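Local coordinates for protein glycoside Hydrolase Family 43_12 (Metagenome, PDB 7JVH) that probably hydrolyses xylosidic or arabinofuranosidic linkages in plant polysaccharides, at residues A[399-404]-A[465-470]; A[424-429]-A[496-501]; A[484-489]-A[526-531]. All blocks are in the same frame, centred on the assembly; numbering follows the deposited sequence.

Interaction 1: A[399-404]-A[465-470]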
loop_
_atom_site.group_PDB
_atom_site.type_symbol
_atom_site.label_atom_id
_atom_site.label_comp_id
_atom_site.label_asym_id
_atom_site.label_seq_id
_atom_site.Cartn_x
_atom_site.Cartn_y
_atom_site.Cartn_z
ATOM N N ALA A 399 0.281 11.076 -5.148
ATOM C CA ALA A 399 1.432 11.662 -5.820
ATOM C C ALA A 399 2.673 11.030 -5.198
ATOM O O ALA A 399 2.613 10.498 -4.093
ATOM C CB ALA A 399 1.437 13.161 -5.636
HETATM N N MSE A 400 3.790 11.063 -5.928
HETATM C CA MSE A 400 5.067 10.574 -5.433
HETATM C C MSE A 400 5.838 11.724 -4.794
HETATM O O MSE A 400 6.051 12.745 -5.435
HETATM C CB MSE A 400 5.885 9.956 -6.572
HETATM C CG MSE A 400 5.303 8.667 -7.126
HETATM SE SE MSE A 400 5.279 7.243 -5.781
HETATM C CE MSE A 400 7.064 7.287 -4.945
ATOM N N ARG A 401 6.219 11.552 -3.524
ATOM C CA ARG A 401 7.188 12.413 -2.855
ATOM C C ARG A 401 6.754 13.871 -2.622
ATOM O O ARG A 401 7.592 14.750 -2.453
ATOM C CB ARG A 401 8.539 12.381 -3.595
ATOM C CG ARG A 401 9.115 10.981 -3.764
ATOM C CD ARG A 401 10.524 11.012 -4.312
ATOM N NE ARG A 401 11.196 9.735 -4.101
ATOM C CZ ARG A 401 11.273 8.751 -4.998
ATOM N NH1 ARG A 401 10.715 8.853 -6.193
ATOM N NH2 ARG A 401 11.942 7.639 -4.687
ATOM N N GLY A 402 5.440 14.117 -2.575
ATOM C CA GLY A 402 4.914 15.449 -2.337
ATOM C C GLY A 402 3.412 15.553 -2.566
ATOM O O GLY A 402 2.797 14.632 -3.097
ATOM N N PRO A 403 2.781 16.684 -2.183
ATOM C CA PRO A 403 1.340 16.858 -2.369
ATOM C C PRO A 403 0.966 17.239 -3.800
ATOM O O PRO A 403 1.705 17.978 -4.457
ATOM C CB PRO A 403 0.996 17.995 -1.398
ATOM C CG PRO A 403 2.272 18.753 -1.225
ATOM C CD PRO A 403 3.425 17.837 -1.541
ATOM N N LYS A 404 -0.178 16.728 -4.262
ATOM C CA LYS A 404 -0.754 17.042 -5.569
ATOM C C LYS A 404 -1.176 18.502 -5.676
ATOM O O LYS A 404 -1.227 19.067 -6.777
ATOM C CB LYS A 404 -1.958 16.136 -5.853
ATOM C CG LYS A 404 -3.153 16.389 -4.959
ATOM C CD LYS A 404 -4.196 15.292 -5.070
ATOM C CE LYS A 404 -5.401 15.578 -4.209
ATOM N NZ LYS A 404 -5.140 14.993 -2.880
ATOM N N GLN A 465 6.973 1.930 -11.354
ATOM C CA GLN A 465 7.383 1.127 -10.199
ATOM C C GLN A 465 8.275 1.992 -9.299
ATOM O O GLN A 465 7.966 2.216 -8.124
ATOM C CB GLN A 465 8.102 -0.135 -10.666
ATOM C CG GLN A 465 8.768 -0.995 -9.592
ATOM C CD GLN A 465 7.881 -1.285 -8.381
ATOM O OE1 GLN A 465 8.261 -0.930 -7.278
ATOM N NE2 GLN A 465 6.712 -1.909 -8.576
ATOM N N ASN A 466 9.370 2.495 -9.870
ATOM C CA ASN A 466 10.175 3.541 -9.246
ATOM C C ASN A 466 10.767 4.497 -10.295
ATOM O O ASN A 466 10.594 4.306 -11.514
ATOM C CB ASN A 466 11.250 2.957 -8.295
ATOM C CG ASN A 466 12.351 2.223 -9.001
ATOM O OD1 ASN A 466 12.944 2.717 -9.959
ATOM N ND2 ASN A 466 12.655 1.034 -8.507
ATOM N N GLU A 467 11.454 5.531 -9.809
ATOM C CA GLU A 467 11.996 6.594 -10.644
ATOM C C GLU A 467 12.861 6.089 -11.821
ATOM O O GLU A 467 13.030 6.792 -12.808
ATOM C CB GLU A 467 12.798 7.590 -9.810
ATOM C CG GLU A 467 13.952 6.967 -9.004
ATOM C CD GLU A 467 13.570 6.470 -7.613
ATOM O OE1 GLU A 467 12.426 6.654 -7.166
ATOM O OE2 GLU A 467 14.449 5.935 -6.943
ATOM N N ALA A 468 13.399 4.873 -11.705
ATOM C CA ALA A 468 14.255 4.259 -12.724
ATOM C C ALA A 468 13.670 2.960 -13.282
ATOM O O ALA A 468 14.354 2.197 -13.962
ATOM C CB ALA A 468 15.648 3.998 -12.147
ATOM N N CYS A 469 12.389 2.719 -12.983
ATOM C CA CYS A 469 11.648 1.556 -13.452
ATOM C C CYS A 469 10.261 2.038 -13.813
ATOM O O CYS A 469 9.314 1.928 -13.017
ATOM C CB CYS A 469 11.615 0.485 -12.360
ATOM S SG CYS A 469 13.140 -0.499 -12.275
ATOM N N ASN A 470 10.149 2.606 -15.022
ATOM C CA ASN A 470 8.904 3.179 -15.499
ATOM C C ASN A 470 8.790 3.221 -17.013
ATOM O O ASN A 470 9.801 3.168 -17.723
ATOM C CB ASN A 470 8.696 4.576 -14.911
ATOM C CG ASN A 470 9.827 5.542 -15.250
ATOM O OD1 ASN A 470 9.942 6.012 -16.384
ATOM N ND2 ASN A 470 10.647 5.866 -14.252
#
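Arg401 reaches across to Glu467 in a buried salt bridge, the one direct contact between segments 399-404 and 465-470. Both terminal nitrogens of the guanidinium converge on a single carboxylate oxygen: Arg401 NH2 lies 2.7 Å from Glu467 OE1, and Arg401 NH1 gives the same OE1 a weak bond at 3.0 Å. The guanidinium and carboxylate planes are 63° apart, and both N-H groups use OE1, so the pair is not the flat two-oxygen kind. NH2 meets OE1 from above the carboxylate plane, 36° out of it. Arg401 is stretched from CG to NE, which carries its head to the turn, whereas Glu467 is bent at chi2 (-89°) and swings its carboxylate back toward the arginine. Met400, a selenomethionine, puts CE 4.2 Å above one face of the Arg401 guanidinium, toward its rim. Further out, Arg401 NE donates to the carbonyl oxygen of Cys115 and NH1 makes a weak bond to Tyr464 OH; Glu467 OE2 has a long, weak ion pair with Arg491. Glu467 itself rides on a type I turn from Asn466 to Cys469. An Asx turn braces it, Asn466 OD1 accepting from Ala468 N at 2.8 Å, and Asn470 ND2 adds a nearly straight bond to Asn466 O at 3.2 Å. The backbone N atoms of Gln465 and Asn466 share Cys469 O, forming a classic beta bulge. A leucine in place of this arginine would probably leave the buried Glu467 carboxylate without its main positive mate and the carbonyl of Cys115 without this donor. Arg401, bonded to both Cys115 and Glu467, sits where the C-terminal concanavalin A-like region meets the family 43 part, and with opposite charges paired inside the protein the bridge probably favours the ionised carboxylate.

Interaction 2: A[424-429]-A[496-501]; sequences NITEVQ and KDFKTE
Thr426 divides its side chain between two jobs: its hydroxyl turns back into its own loop, while its carbon atoms carry the contact with Phe498 and Thr500. No hydrogen bond joins segments 424-429 and 496-501. Thr426 CB sits 3.7 Å from Phe498 CE1, approaching the ring obliquely, and the methyl Thr426 CG2 comes within 3.5 Å of Thr500 OG1. With Thr426 OG1 lodged between the backbone N and the carbonyl carbon (chi1 61°), CG2 falls beside the backbone N and is presented to Thr500. The hydroxyl meanwhile donates to Asn424 OD1 at 2.6 Å, and the Thr426 backbone N gives the same oxygen a second bond at 2.9 Å, closing an Asx turn. Both donors reach OD1 from one face of its amide plane. These bonds brace the type I turn from Asn424 to Glu427, and Glu427 OE2 closes the loop further by accepting from Asn424 N at 3.0 Å. On the other side, the strongest polar partner of Thr500 OG1 is Thr489 OG1, on strand 482-489. Phe498 also packs on Ala468 and Thr489, and Ile425 runs from the turn onto strands 458-464 and 469-477. A bound glycerol, probably from the crystallisation liquor, accepts the Ile425 N-H. The contact thus joins two surface loops of the C-terminal concanavalin A-like region, leading to strands 433-437 and 501-507, the outermost of its six-stranded sheet. Since the nearby hydroxyls are engaged by Asn424 and Thr489, what meets here is mainly carbon surface, and the attraction is probably mostly dispersive.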
loop_
_atom_site.group_PDB
_atom_site.type_symbol
_atom_site.label_atom_id
_atom_site.label_comp_id
_atom_site.label_asym_id
_atom_site.label_seq_id
_atom_site.Cartn_x
_atom_site.Cartn_y
_atom_site.Cartn_z
ATOM N N ASN A 424 12.276 15.875 -13.502
ATOM C CA ASN A 424 11.905 14.865 -14.473
ATOM C C ASN A 424 11.595 13.552 -13.741
ATOM O O ASN A 424 11.772 13.437 -12.548
ATOM C CB ASN A 424 12.948 14.724 -15.597
ATOM C CG ASN A 424 14.193 13.977 -15.181
ATOM O OD1 ASN A 424 14.152 13.027 -14.383
ATOM N ND2 ASN A 424 15.327 14.391 -15.741
ATOM N N ILE A 425 11.096 12.562 -14.480
ATOM C CA ILE A 425 10.577 11.344 -13.879
ATOM C C ILE A 425 11.593 10.436 -13.143
ATOM O O ILE A 425 11.198 9.666 -12.263
ATOM C CB ILE A 425 9.739 10.530 -14.894
ATOM C CG1 ILE A 425 8.774 9.617 -14.137
ATOM C CG2 ILE A 425 10.629 9.747 -15.863
ATOM C CD1 ILE A 425 7.735 8.966 -15.027
ATOM N N THR A 426 12.879 10.561 -13.488
ATOM C CA THR A 426 13.923 9.675 -12.991
ATOM C C THR A 426 14.545 10.133 -11.661
ATOM O O THR A 426 15.436 9.476 -11.143
ATOM C CB THR A 426 15.035 9.545 -14.051
ATOM O OG1 THR A 426 15.605 10.839 -14.305
ATOM C CG2 THR A 426 14.479 8.954 -15.323
ATOM N N GLU A 427 14.049 11.256 -11.128
ATOM C CA GLU A 427 14.637 11.920 -9.986
ATOM C C GLU A 427 13.964 11.542 -8.692
ATOM O O GLU A 427 12.758 11.337 -8.662
ATOM C CB GLU A 427 14.557 13.429 -10.156
ATOM C CG GLU A 427 15.445 13.961 -11.262
ATOM C CD GLU A 427 15.382 15.460 -11.389
ATOM O OE1 GLU A 427 15.584 16.168 -10.385
ATOM O OE2 GLU A 427 15.133 15.929 -12.510
ATOM N N VAL A 428 14.764 11.487 -7.608
ATOM C CA VAL A 428 14.262 11.287 -6.260
ATOM C C VAL A 428 13.831 12.669 -5.750
ATOM O O VAL A 428 14.480 13.299 -4.923
ATOM C CB VAL A 428 15.324 10.627 -5.366
ATOM C CG1 VAL A 428 14.812 10.430 -3.940
ATOM C CG2 VAL A 428 15.793 9.318 -6.003
ATOM N N GLN A 429 12.687 13.123 -6.267
ATOM C CA GLN A 429 12.156 14.467 -6.058
ATOM C C GLN A 429 10.650 14.355 -6.250
ATOM O O GLN A 429 10.178 13.368 -6.804
ATOM C CB GLN A 429 12.722 15.425 -7.124
ATOM C CG GLN A 429 14.209 15.729 -7.010
ATOM C CD GLN A 429 14.522 16.560 -5.794
ATOM O OE1 GLN A 429 13.974 17.656 -5.658
ATOM N NE2 GLN A 429 15.415 16.066 -4.898
ATOM N N LYS A 496 23.465 0.405 -10.271
ATOM C CA LYS A 496 23.503 1.824 -9.913
ATOM C C LYS A 496 23.088 2.687 -11.098
ATOM O O LYS A 496 22.277 3.617 -10.956
ATOM C CB LYS A 496 24.914 2.242 -9.466
ATOM C CG LYS A 496 24.995 3.688 -8.965
ATOM C CD LYS A 496 26.412 4.228 -8.920
ATOM C CE LYS A 496 26.914 4.567 -10.305
ATOM N NZ LYS A 496 28.045 5.531 -10.220
ATOM N N ASP A 497 23.655 2.362 -12.266
ATOM C CA ASP A 497 23.459 3.112 -13.486
ATOM C C ASP A 497 22.128 2.803 -14.166
ATOM O O ASP A 497 21.639 1.680 -14.129
ATOM C CB ASP A 497 24.623 2.833 -14.443
ATOM C CG ASP A 497 25.939 3.392 -13.939
ATOM O OD1 ASP A 497 25.942 4.445 -13.266
ATOM O OD2 ASP A 497 26.978 2.789 -14.254
ATOM N N PHE A 498 21.546 3.832 -14.789
ATOM C CA PHE A 498 20.363 3.696 -15.622
ATOM C C PHE A 498 20.362 4.771 -16.684
ATOM O O PHE A 498 21.030 5.797 -16.535
ATOM C CB PHE A 498 19.092 3.760 -14.781
ATOM C CG PHE A 498 18.831 5.089 -14.118
ATOM C CD1 PHE A 498 18.318 6.168 -14.841
ATOM C CD2 PHE A 498 19.048 5.243 -12.754
ATOM C CE1 PHE A 498 18.045 7.373 -14.222
ATOM C CE2 PHE A 498 18.762 6.446 -12.126
ATOM C CZ PHE A 498 18.263 7.507 -12.860
ATOM N N LYS A 499 19.603 4.529 -17.760
ATOM C CA LYS A 499 19.495 5.481 -18.856
ATOM C C LYS A 499 18.133 5.389 -19.536
ATOM O O LYS A 499 17.721 4.328 -19.965
ATOM C CB LYS A 499 20.635 5.265 -19.855
ATOM C CG LYS A 499 20.792 6.346 -20.904
ATOM C CD LYS A 499 20.765 7.761 -20.354
ATOM C CE LYS A 499 20.866 8.771 -21.506
ATOM N NZ LYS A 499 22.138 8.665 -22.280
ATOM N N THR A 500 17.438 6.530 -19.613
ATOM C CA THR A 500 16.163 6.629 -20.292
ATOM C C THR A 500 16.392 6.420 -21.782
ATOM O O THR A 500 17.275 7.028 -22.365
ATOM C CB THR A 500 15.476 7.980 -20.038
ATOM O OG1 THR A 500 15.306 8.172 -18.617
ATOM C CG2 THR A 500 14.099 8.026 -20.736
ATOM N N GLU A 501 15.597 5.526 -22.381
ATOM C CA GLU A 501 15.638 5.226 -23.810
ATOM C C GLU A 501 14.302 5.536 -24.447
ATOM O O GLU A 501 13.262 5.333 -23.828
ATOM C CB GLU A 501 15.947 3.756 -24.036
ATOM C CG GLU A 501 17.255 3.273 -23.433
ATOM C CD GLU A 501 17.618 1.883 -23.965
ATOM O OE1 GLU A 501 18.104 1.806 -25.125
ATOM O OE2 GLU A 501 17.389 0.867 -23.243
#

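Interaction 3: A[484-489]-A[526-531]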
loop_
_atom_site.group_PDB
_atom_site.type_symbol
_atom_site.label_atom_id
_atom_site.label_comp_id
_atom_site.label_asym_id
_atom_site.label_seq_id
_atom_site.Cartn_x
_atom_site.Cartn_y
_atom_site.Cartn_z
ATOM N N LEU A 484 4.394 12.211 -30.371
ATOM C CA LEU A 484 4.227 11.289 -29.275
ATOM C C LEU A 484 5.514 10.527 -29.067
ATOM O O LEU A 484 6.097 10.015 -30.020
ATOM C CB LEU A 484 3.059 10.311 -29.506
ATOM C CG LEU A 484 1.643 10.757 -29.197
ATOM C CD1 LEU A 484 0.693 9.631 -29.583
ATOM C CD2 LEU A 484 1.479 11.137 -27.731
ATOM N N VAL A 485 5.950 10.464 -27.803
ATOM C CA VAL A 485 7.190 9.822 -27.423
ATOM C C VAL A 485 6.906 8.766 -26.340
ATOM O O VAL A 485 6.241 9.046 -25.346
ATOM C CB VAL A 485 8.219 10.862 -26.935
ATOM C CG1 VAL A 485 9.531 10.194 -26.508
ATOM C CG2 VAL A 485 8.479 11.898 -28.024
ATOM N N LEU A 486 7.396 7.548 -26.585
ATOM C CA LEU A 486 7.341 6.458 -25.647
ATOM C C LEU A 486 8.771 6.222 -25.137
ATOM O O LEU A 486 9.687 5.976 -25.930
ATOM C CB LEU A 486 6.796 5.202 -26.313
ATOM C CG LEU A 486 6.560 3.950 -25.466
ATOM C CD1 LEU A 486 5.529 4.153 -24.381
ATOM C CD2 LEU A 486 6.126 2.814 -26.388
ATOM N N GLU A 487 8.942 6.311 -23.811
ATOM C CA GLU A 487 10.222 6.133 -23.162
ATOM C C GLU A 487 10.138 5.083 -22.079
ATOM O O GLU A 487 9.117 4.958 -21.389
ATOM C CB GLU A 487 10.681 7.446 -22.539
ATOM C CG GLU A 487 11.271 8.446 -23.544
ATOM C CD GLU A 487 11.394 9.842 -22.974
ATOM O OE1 GLU A 487 10.723 10.153 -21.953
ATOM O OE2 GLU A 487 12.164 10.634 -23.548
ATOM N N LYS A 488 11.227 4.321 -21.931
ATOM C CA LYS A 488 11.430 3.442 -20.788
ATOM C C LYS A 488 12.693 3.859 -20.022
ATOM O O LYS A 488 13.638 4.422 -20.594
ATOM C CB LYS A 488 11.561 1.997 -21.247
ATOM C CG LYS A 488 12.788 1.716 -22.090
ATOM C CD LYS A 488 12.888 0.255 -22.441
ATOM C CE LYS A 488 14.170 -0.058 -23.168
ATOM N NZ LYS A 488 14.201 -1.525 -23.381
ATOM N N THR A 489 12.681 3.580 -18.715
ATOM C CA THR A 489 13.861 3.617 -17.867
ATOM C C THR A 489 13.833 2.335 -17.063
ATOM O O THR A 489 12.852 2.057 -16.392
ATOM C CB THR A 489 13.863 4.833 -16.925
ATOM O OG1 THR A 489 13.774 6.041 -17.701
ATOM C CG2 THR A 489 15.160 4.882 -16.090
ATOM N N TYR A 526 3.320 -4.800 -21.444
ATOM C CA TYR A 526 2.517 -3.589 -21.500
ATOM C C TYR A 526 2.586 -3.108 -22.942
ATOM O O TYR A 526 3.657 -3.110 -23.550
ATOM C CB TYR A 526 3.101 -2.508 -20.584
ATOM C CG TYR A 526 2.897 -2.704 -19.105
ATOM C CD1 TYR A 526 3.715 -3.554 -18.371
ATOM C CD2 TYR A 526 1.894 -2.014 -18.429
ATOM C CE1 TYR A 526 3.534 -3.721 -17.003
ATOM C CE2 TYR A 526 1.696 -2.182 -17.064
ATOM C CZ TYR A 526 2.535 -3.037 -16.355
ATOM O OH TYR A 526 2.379 -3.220 -15.000
ATOM N N GLN A 527 1.435 -2.715 -23.494
ATOM C CA GLN A 527 1.321 -2.221 -24.863
ATOM C C GLN A 527 0.622 -0.870 -24.791
ATOM O O GLN A 527 -0.508 -0.773 -24.310
ATOM C CB GLN A 527 0.526 -3.165 -25.749
ATOM C CG GLN A 527 0.177 -2.599 -27.132
ATOM C CD GLN A 527 1.405 -2.344 -27.998
ATOM O OE1 GLN A 527 2.085 -3.287 -28.350
ATOM N NE2 GLN A 527 1.695 -1.062 -28.352
ATOM N N PHE A 528 1.313 0.162 -25.278
ATOM C CA PHE A 528 0.812 1.515 -25.305
ATOM C C PHE A 528 0.108 1.795 -26.648
ATOM O O PHE A 528 0.325 1.101 -27.643
ATOM C CB PHE A 528 1.973 2.496 -25.059
ATOM C CG PHE A 528 2.356 2.620 -23.603
ATOM C CD1 PHE A 528 3.212 1.702 -23.007
ATOM C CD2 PHE A 528 1.862 3.654 -22.830
ATOM C CE1 PHE A 528 3.577 1.831 -21.675
ATOM C CE2 PHE A 528 2.228 3.780 -21.479
ATOM C CZ PHE A 528 3.081 2.864 -20.911
ATOM N N SER A 529 -0.764 2.808 -26.637
ATOM C CA SER A 529 -1.502 3.223 -27.804
ATOM C C SER A 529 -1.982 4.636 -27.609
ATOM O O SER A 529 -2.018 5.141 -26.473
ATOM C CB SER A 529 -2.717 2.307 -28.047
ATOM O OG SER A 529 -3.733 2.491 -27.061
ATOM N N TYR A 530 -2.380 5.254 -28.729
ATOM C CA TYR A 530 -2.992 6.570 -28.754
ATOM C C TYR A 530 -4.167 6.537 -29.709
ATOM O O TYR A 530 -4.173 5.760 -30.663
ATOM C CB TYR A 530 -1.981 7.640 -29.168
ATOM C CG TYR A 530 -1.453 7.532 -30.585
ATOM C CD1 TYR A 530 -0.569 6.527 -30.943
ATOM C CD2 TYR A 530 -1.826 8.464 -31.562
ATOM C CE1 TYR A 530 -0.078 6.434 -32.229
ATOM C CE2 TYR A 530 -1.327 8.400 -32.851
ATOM C CZ TYR A 530 -0.460 7.383 -33.184
ATOM O OH TYR A 530 0.018 7.287 -34.459
ATOM N N THR A 531 -5.180 7.367 -29.429
ATOM C CA THR A 531 -6.405 7.411 -30.209
ATOM C C THR A 531 -6.700 8.866 -30.526
ATOM O O THR A 531 -7.024 9.655 -29.625
ATOM C CB THR A 531 -7.592 6.788 -29.457
ATOM O OG1 THR A 531 -7.268 5.441 -29.076
ATOM C CG2 THR A 531 -8.869 6.833 -30.350
#
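Two layers of the concanavalin A-like beta-sandwich face each other here: strand 482-489 belongs to the six-stranded sheet, and strand 525-531 to the facing antiparallel sheet, which also holds strands 515-522 and 536-544. The meeting is leucine on aromatic, twice over. Leu486 CD1 sits over one face of the Phe528 ring, 3.8 Å from its centroid and 21° off the normal, a CH-pi contact displaced somewhat toward the rim. Two residues earlier, Leu484 places its CD1 over a face of Tyr530 in a second CH-pi contact, although the modelled spacing there is too short to be trusted in detail. CA atoms lie 8.2 Å apart for Leu486 and Phe528, a separation bridged by side chains alone. In Leu486, chi1 (-176°) carries CG toward the other sheet, and chi2 (62°) turns CD1 to the phenyl face. On the strand of the aromatics, Gln527 NE2 folds back to give Phe528 O a nearly straight bond of 2.7 Å, in the plane of both groups and on a carbonyl lone pair; the same NE2 also bonds the carbonyl of Gly540 on strand 536-544. Tyr471 adds its side chain to Phe528, Val475 to Leu484 and Val503 to Leu486, so neighbouring strands of the six-stranded sheet continue the layer around both leucines. All four contacting residues are buried, and no hydrogen bond crosses between the strands; the two sheets are held at this point by apolar contact, seen clearly where the Phe528 face receives the Leu486 methyl.

Overall arrangement
All three contacts lie in the C-terminal concanavalin A-like region, on one side of the chain's centre. The centres of interactions 1 and 2 are about 11 Å apart, those of 2 and 3 about 17 Å, and those of 1 and 3 about 18 Å. Interaction 1 closes before interaction 3 opens, while the segments of interaction 2 alternate with those of both. Strands 469-477 and 482-489, neighbours in the six-stranded sheet, connect interaction 1 to interaction 3, and Thr489 meets both Phe498 and Thr500 of interaction 2. Glu467 and Ala468 pack against interaction 2's loops. Interaction 1 is buried beside the family 43 part, 2 at the surface, and 3 between the sheets.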